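Local coordinates for dimethyl-sulfide monooxygenase (Hyphomicrobium sulfonivorans, PDB 6AK1), which catalyses the NADH-dependent, FMN-requiring oxidation of dimethyl sulfide by molecular oxygen to methanethiol and formaldehyde, the first step of dimethyl sulfide degradation, at residues W23-S28 / Y296-S301; D76-P81 / L309-G314. All blocks are in the same frame, centred on the assembly; numbering follows the deposited sequence.

Both interactions attach loops, the one after strand 6-12 and the one after helix 71-75, to two helices, 289-300 and 305-316, that succeed one another in the chain; their centres lie about 18 Å apart. Interaction 1 (23-28 with 296-301) is about 25 Å from the chain centre; it pairs two buried rings with an exposed glutamate, and is held by one hydrogen bond and an edge-to-face ring contact. Interaction 2 (76-81 with 309-314), about 19 Å from the centre, joins four buried residues by van der Waals packing alone. The two loops also meet directly: Trp23 NE1 lies 2.7 Å from Asp76 OD1, a probable hydrogen bond.

Interaction 1 of 2, residues W23-S28 / Y296-S301; sequences WRHPSS and YQEYLS
The imidazole of His25 is enclosed on both faces: Tyr299 CE1 lies over one, 3.7 Å above the plane and offset toward the rim, and the Pro26 ring carbon CD over the other. At the edge of the imidazole, near its plane, stands the carboxylate of Glu298. The phenol of Tyr299 presents its own edge to the histidine, giving an edge-to-face pair with centroids 5.0 Å apart and planes at 85°. Tyr299 CD1 comes within 3.7 Å of His25 CD2, and Tyr299 CE1 as near to His25 NE2.

His25 NE2 donates to Glu298 OE2 at 2.9 Å, with an N-H...O angle of 164°. The acceptor lies almost in the imidazole plane, but the donor meets OE2 on its anti side and 30° out of the carboxylate plane. Glu298 reaches the ring edge because CG is anti to the backbone N and the chain runs extended beyond it. The other ring nitrogen, His25 ND1, accepts the backbone N-H of Ser27 at 3.0 Å, within the type I turn from His25 to Ser28. Tyr302, between helices 289-300 and 305-316, brings a further ring against His25.

A looser polar link lies to one side, where water 1 donates to Ser301 O and receives a weak bond from Arg24 NH1.

The contact thus pins the loop between strand 6-12 and helix 36-48 to the C-terminal part of helix 289-300, away from the probable FMN site. With ND1 accepting and NE2 donating, both nitrogens are engaged and the ring's rotation is fixed; such bonding suits a neutral imidazole with its proton on NE2, although the neighbouring carboxylate would be expected to raise the histidine's affinity for a second proton.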
loop_
_atom_site.group_PDB
_atom_site.type_symbol
_atom_site.label_atom_id
_atom_site.label_comp_id
_atom_site.label_asym_id
_atom_site.label_seq_id
_atom_site.Cartn_x
_atom_site.Cartn_y
_atom_site.Cartn_z
ATOM N N TRP A 23 8.958 18.586 -6.591
ATOM C CA TRP A 23 9.133 19.107 -5.241
ATOM C C TRP A 23 9.668 20.528 -5.246
ATOM O O TRP A 23 9.573 21.227 -4.232
ATOM C CB TRP A 23 10.082 18.221 -4.443
ATOM C CG TRP A 23 11.473 18.196 -4.986
ATOM C CD1 TRP A 23 11.977 17.348 -5.950
ATOM C CD2 TRP A 23 12.557 19.051 -4.601
ATOM N NE1 TRP A 23 13.310 17.622 -6.166
ATOM C CE2 TRP A 23 13.685 18.670 -5.366
ATOM C CE3 TRP A 23 12.684 20.105 -3.689
ATOM C CZ2 TRP A 23 14.924 19.302 -5.233
ATOM C CZ3 TRP A 23 13.918 20.734 -3.561
ATOM C CH2 TRP A 23 15.020 20.329 -4.332
ATOM N N ARG A 24 10.247 20.954 -6.360
ATOM C CA ARG A 24 10.752 22.308 -6.492
ATOM C C ARG A 24 9.639 23.329 -6.642
ATOM O O ARG A 24 9.891 24.521 -6.445
ATOM C CB ARG A 24 11.690 22.389 -7.699
ATOM C CG ARG A 24 12.848 21.422 -7.628
ATOM C CD ARG A 24 13.520 21.323 -8.972
ATOM N NE ARG A 24 14.160 22.583 -9.319
ATOM C CZ ARG A 24 14.260 23.049 -10.554
ATOM N NH1 ARG A 24 13.741 22.361 -11.559
ATOM N NH2 ARG A 24 14.879 24.201 -10.778
ATOM N N HIS A 25 8.433 22.904 -7.008
ATOM C CA HIS A 25 7.356 23.860 -7.215
ATOM C C HIS A 25 7.102 24.645 -5.926
ATOM O O HIS A 25 7.207 24.085 -4.826
ATOM C CB HIS A 25 6.077 23.152 -7.656
ATOM C CG HIS A 25 5.016 24.084 -8.149
ATOM N ND1 HIS A 25 4.101 24.680 -7.309
ATOM C CD2 HIS A 25 4.741 24.547 -9.392
ATOM C CE1 HIS A 25 3.292 25.451 -8.015
ATOM N NE2 HIS A 25 3.663 25.390 -9.282
ATOM N N PRO A 26 6.796 25.941 -6.018
ATOM C CA PRO A 26 6.548 26.726 -4.792
ATOM C C PRO A 26 5.443 26.172 -3.902
ATOM O O PRO A 26 5.509 26.353 -2.677
ATOM C CB PRO A 26 6.185 28.114 -5.342
ATOM C CG PRO A 26 6.904 28.182 -6.711
ATOM C CD PRO A 26 6.784 26.778 -7.242
ATOM N N SER A 27 4.427 25.510 -4.470
ATOM C CA SER A 27 3.333 24.947 -3.687
ATOM C C SER A 27 3.679 23.637 -2.990
ATOM O O SER A 27 2.933 23.224 -2.096
ATOM C CB SER A 27 2.113 24.701 -4.568
ATOM O OG SER A 27 1.720 25.909 -5.176
ATOM N N SER A 28 4.753 22.955 -3.377
ATOM C CA SER A 28 4.983 21.620 -2.842
ATOM C C SER A 28 5.598 21.685 -1.453
ATOM O O SER A 28 6.589 22.389 -1.225
ATOM C CB SER A 28 5.883 20.798 -3.759
ATOM O OG SER A 28 5.895 19.437 -3.347
ATOM N N TYR A 296 -0.656 21.486 -15.295
ATOM C CA TYR A 296 0.193 20.376 -15.720
ATOM C C TYR A 296 1.506 20.866 -16.334
ATOM O O TYR A 296 2.590 20.390 -15.979
ATOM C CB TYR A 296 -0.585 19.510 -16.714
ATOM C CG TYR A 296 0.180 18.340 -17.276
ATOM C CD1 TYR A 296 0.509 17.248 -16.471
ATOM C CD2 TYR A 296 0.562 18.310 -18.615
ATOM C CE1 TYR A 296 1.207 16.158 -16.983
ATOM C CE2 TYR A 296 1.265 17.221 -19.138
ATOM C CZ TYR A 296 1.576 16.150 -18.315
ATOM O OH TYR A 296 2.265 15.074 -18.815
ATOM N N GLN A 297 1.428 21.822 -17.264
ATOM C CA GLN A 297 2.638 22.317 -17.907
ATOM C C GLN A 297 3.506 23.077 -16.916
ATOM O O GLN A 297 4.738 23.023 -16.992
ATOM C CB GLN A 297 2.272 23.201 -19.105
ATOM C CG GLN A 297 1.443 22.465 -20.184
ATOM C CD GLN A 297 2.243 21.402 -20.919
ATOM O OE1 GLN A 297 3.477 21.385 -20.861
ATOM N NE2 GLN A 297 1.545 20.493 -21.590
ATOM N N GLU A 298 2.875 23.786 -15.980
ATOM C CA GLU A 298 3.618 24.494 -14.943
ATOM C C GLU A 298 4.414 23.517 -14.082
ATOM O O GLU A 298 5.597 23.728 -13.813
ATOM C CB GLU A 298 2.642 25.322 -14.096
ATOM C CG GLU A 298 3.290 26.391 -13.234
ATOM C CD GLU A 298 2.274 27.127 -12.362
ATOM O OE1 GLU A 298 1.774 28.195 -12.799
ATOM O OE2 GLU A 298 1.972 26.630 -11.243
ATOM N N TYR A 299 3.784 22.419 -13.669
ATOM C CA TYR A 299 4.514 21.374 -12.963
ATOM C C TYR A 299 5.653 20.830 -13.813
ATOM O O TYR A 299 6.794 20.713 -13.342
ATOM C CB TYR A 299 3.555 20.257 -12.550
ATOM C CG TYR A 299 2.523 20.709 -11.533
ATOM C CD1 TYR A 299 2.656 21.925 -10.871
ATOM C CD2 TYR A 299 1.424 19.924 -11.228
ATOM C CE1 TYR A 299 1.712 22.346 -9.944
ATOM C CE2 TYR A 299 0.483 20.333 -10.301
ATOM C CZ TYR A 299 0.626 21.539 -9.664
ATOM O OH TYR A 299 -0.331 21.947 -8.750
ATOM N N LEU A 300 5.370 20.514 -15.086
ATOM C CA LEU A 300 6.404 19.944 -15.942
ATOM C C LEU A 300 7.600 20.875 -16.104
ATOM O O LEU A 300 8.719 20.402 -16.328
ATOM C CB LEU A 300 5.839 19.604 -17.311
ATOM C CG LEU A 300 5.040 18.317 -17.450
ATOM C CD1 LEU A 300 4.796 18.020 -18.938
ATOM C CD2 LEU A 300 5.758 17.167 -16.771
ATOM N N SER A 301 7.409 22.190 -15.990
ATOM C CA SER A 301 8.564 23.069 -16.126
ATOM C C SER A 301 9.569 22.876 -14.997
ATOM O O SER A 301 10.728 23.271 -15.158
ATOM C CB SER A 301 8.130 24.539 -16.207
ATOM O OG SER A 301 7.637 25.019 -14.968
HETATM O O HOH W 1 13.120 21.937 -14.900
#

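Interaction 2 of 2, residues D76-P81 / L309-G314; sequences DADQVP and LALYGG
A Schellman motif ends helix 71-75, with Ala77 as its positive-phi C-prime residue, and the loop that leaves it packs Asp78 and Gln79 against Leu311 on helix 305-316. Asp78 is itself the centre of an inverse gamma turn, and its CA and that of Leu311 are the nearest across the contact, 6.7 Å apart.

Leu311 supplies the apolar surface. Its CD2 meets both loop residues, 3.9 Å from Asp78 CB and equally 3.9 Å from Gln79 NE2, while CD1 approaches, of the two, only Asp78, at the carboxylate oxygen OD1, 4.1 Å away. The leucine and Gln79 side chains cross at about a right angle, and CD2 also comes against Gln79 CG and CD. With CG of Leu311 anti to its carbonyl carbon (chi1 -72°), the isobutyl group is directed at the loop. Ala310 adds a lighter touch, its CB 4.4 Å from Asp78 OD2, and also packs on Ala73 of helix 71-75.

The amide end of Gln79 has its polar partners elsewhere: OE1 bonds to Tyr63 OH and NE2 to the backbone oxygen of His17. Its side chain is about 8 Å from that of Asp58, an FMN-binding residue by similarity, which places this loop near the probable cofactor site of the luciferase-like TIM barrel.

Helix and loop therefore meet through dispersion contacts alone, with leucine methyls lying against the aliphatic parts and flanks of polar side chains; the amide of Gln79 is probably oriented by its bonds to Tyr63 and His17, and Leu311 contributes close packing beside it.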
loop_
_atom_site.group_PDB
_atom_site.type_symbol
_atom_site.label_atom_id
_atom_site.label_comp_id
_atom_site.label_asym_id
_atom_site.label_seq_id
_atom_site.Cartn_x
_atom_site.Cartn_y
_atom_site.Cartn_z
ATOM N N ASP A 76 17.786 14.648 -6.815
ATOM C CA ASP A 76 16.368 14.952 -6.922
ATOM C C ASP A 76 15.540 14.307 -5.802
ATOM O O ASP A 76 14.305 14.324 -5.860
ATOM C CB ASP A 76 15.859 14.519 -8.303
ATOM C CG ASP A 76 14.442 14.980 -8.582
ATOM O OD1 ASP A 76 14.143 16.163 -8.340
ATOM O OD2 ASP A 76 13.626 14.147 -9.013
ATOM N N ALA A 77 16.194 13.748 -4.781
ATOM C CA ALA A 77 15.515 13.169 -3.619
ATOM C C ALA A 77 14.493 12.113 -4.026
ATOM O O ALA A 77 13.392 12.038 -3.466
ATOM C CB ALA A 77 14.852 14.254 -2.761
ATOM N N ASP A 78 14.874 11.265 -4.987
ATOM C CA ASP A 78 14.005 10.216 -5.530
ATOM C C ASP A 78 14.008 9.011 -4.587
ATOM O O ASP A 78 14.824 8.091 -4.709
ATOM C CB ASP A 78 14.446 9.837 -6.939
ATOM C CG ASP A 78 14.496 11.044 -7.858
ATOM O OD1 ASP A 78 13.419 11.614 -8.153
ATOM O OD2 ASP A 78 15.614 11.453 -8.241
ATOM N N GLN A 79 13.062 9.038 -3.636
ATOM C CA GLN A 79 12.854 8.022 -2.604
ATOM C C GLN A 79 14.082 7.848 -1.713
ATOM O O GLN A 79 14.223 6.832 -1.029
ATOM C CB GLN A 79 12.401 6.695 -3.233
ATOM C CG GLN A 79 11.062 6.852 -3.997
ATOM C CD GLN A 79 10.425 5.522 -4.407
ATOM O OE1 GLN A 79 10.781 4.460 -3.887
ATOM N NE2 GLN A 79 9.484 5.580 -5.354
ATOM N N VAL A 80 14.970 8.841 -1.710
ATOM C CA VAL A 80 16.018 8.964 -0.714
ATOM C C VAL A 80 16.202 10.465 -0.449
ATOM O O VAL A 80 16.281 11.250 -1.386
ATOM C CB VAL A 80 17.341 8.277 -1.163
ATOM C CG1 VAL A 80 17.899 8.897 -2.451
ATOM C CG2 VAL A 80 18.388 8.323 -0.034
ATOM N N PRO A 81 16.221 10.884 0.828
ATOM C CA PRO A 81 16.045 10.095 2.058
ATOM C C PRO A 81 14.646 9.509 2.209
ATOM O O PRO A 81 13.692 10.044 1.656
ATOM C CB PRO A 81 16.325 11.114 3.175
ATOM C CG PRO A 81 16.017 12.456 2.542
ATOM C CD PRO A 81 16.456 12.314 1.114
ATOM N N LEU A 309 14.812 9.111 -14.465
ATOM C CA LEU A 309 15.645 8.018 -14.957
ATOM C C LEU A 309 16.204 7.183 -13.813
ATOM O O LEU A 309 16.373 5.963 -13.952
ATOM C CB LEU A 309 16.777 8.570 -15.824
ATOM C CG LEU A 309 16.262 9.192 -17.124
ATOM C CD1 LEU A 309 17.403 9.813 -17.929
ATOM C CD2 LEU A 309 15.528 8.154 -17.942
ATOM N N ALA A 310 16.512 7.818 -12.677
ATOM C CA ALA A 310 16.910 7.046 -11.510
ATOM C C ALA A 310 15.782 6.130 -11.065
ATOM O O ALA A 310 16.014 4.958 -10.752
ATOM C CB ALA A 310 17.335 7.976 -10.369
ATOM N N LEU A 311 14.550 6.644 -11.038
ATOM C CA LEU A 311 13.421 5.829 -10.598
ATOM C C LEU A 311 13.150 4.707 -11.583
ATOM O O LEU A 311 12.971 3.549 -11.183
ATOM C CB LEU A 311 12.168 6.696 -10.413
ATOM C CG LEU A 311 12.104 7.669 -9.224
ATOM C CD1 LEU A 311 10.895 8.584 -9.344
ATOM C CD2 LEU A 311 12.091 6.914 -7.876
ATOM N N TYR A 312 13.138 5.034 -12.879
ATOM C CA TYR A 312 13.007 4.015 -13.919
ATOM C C TYR A 312 14.054 2.924 -13.760
ATOM O O TYR A 312 13.734 1.732 -13.846
ATOM C CB TYR A 312 13.112 4.662 -15.302
ATOM C CG TYR A 312 11.793 5.183 -15.832
ATOM C CD1 TYR A 312 10.781 5.593 -14.963
ATOM C CD2 TYR A 312 11.545 5.247 -17.203
ATOM C CE1 TYR A 312 9.557 6.068 -15.449
ATOM C CE2 TYR A 312 10.325 5.719 -17.698
ATOM C CZ TYR A 312 9.338 6.121 -16.811
ATOM O OH TYR A 312 8.131 6.577 -17.282
ATOM N N GLY A 313 15.305 3.316 -13.494
ATOM C CA GLY A 313 16.364 2.334 -13.320
ATOM C C GLY A 313 16.040 1.320 -12.239
ATOM O O GLY A 313 16.151 0.109 -12.451
ATOM N N GLY A 314 15.631 1.802 -11.060
ATOM C CA GLY A 314 15.257 0.887 -9.995
ATOM C C GLY A 314 13.977 0.126 -10.294
ATOM O O GLY A 314 13.845 -1.043 -9.933
#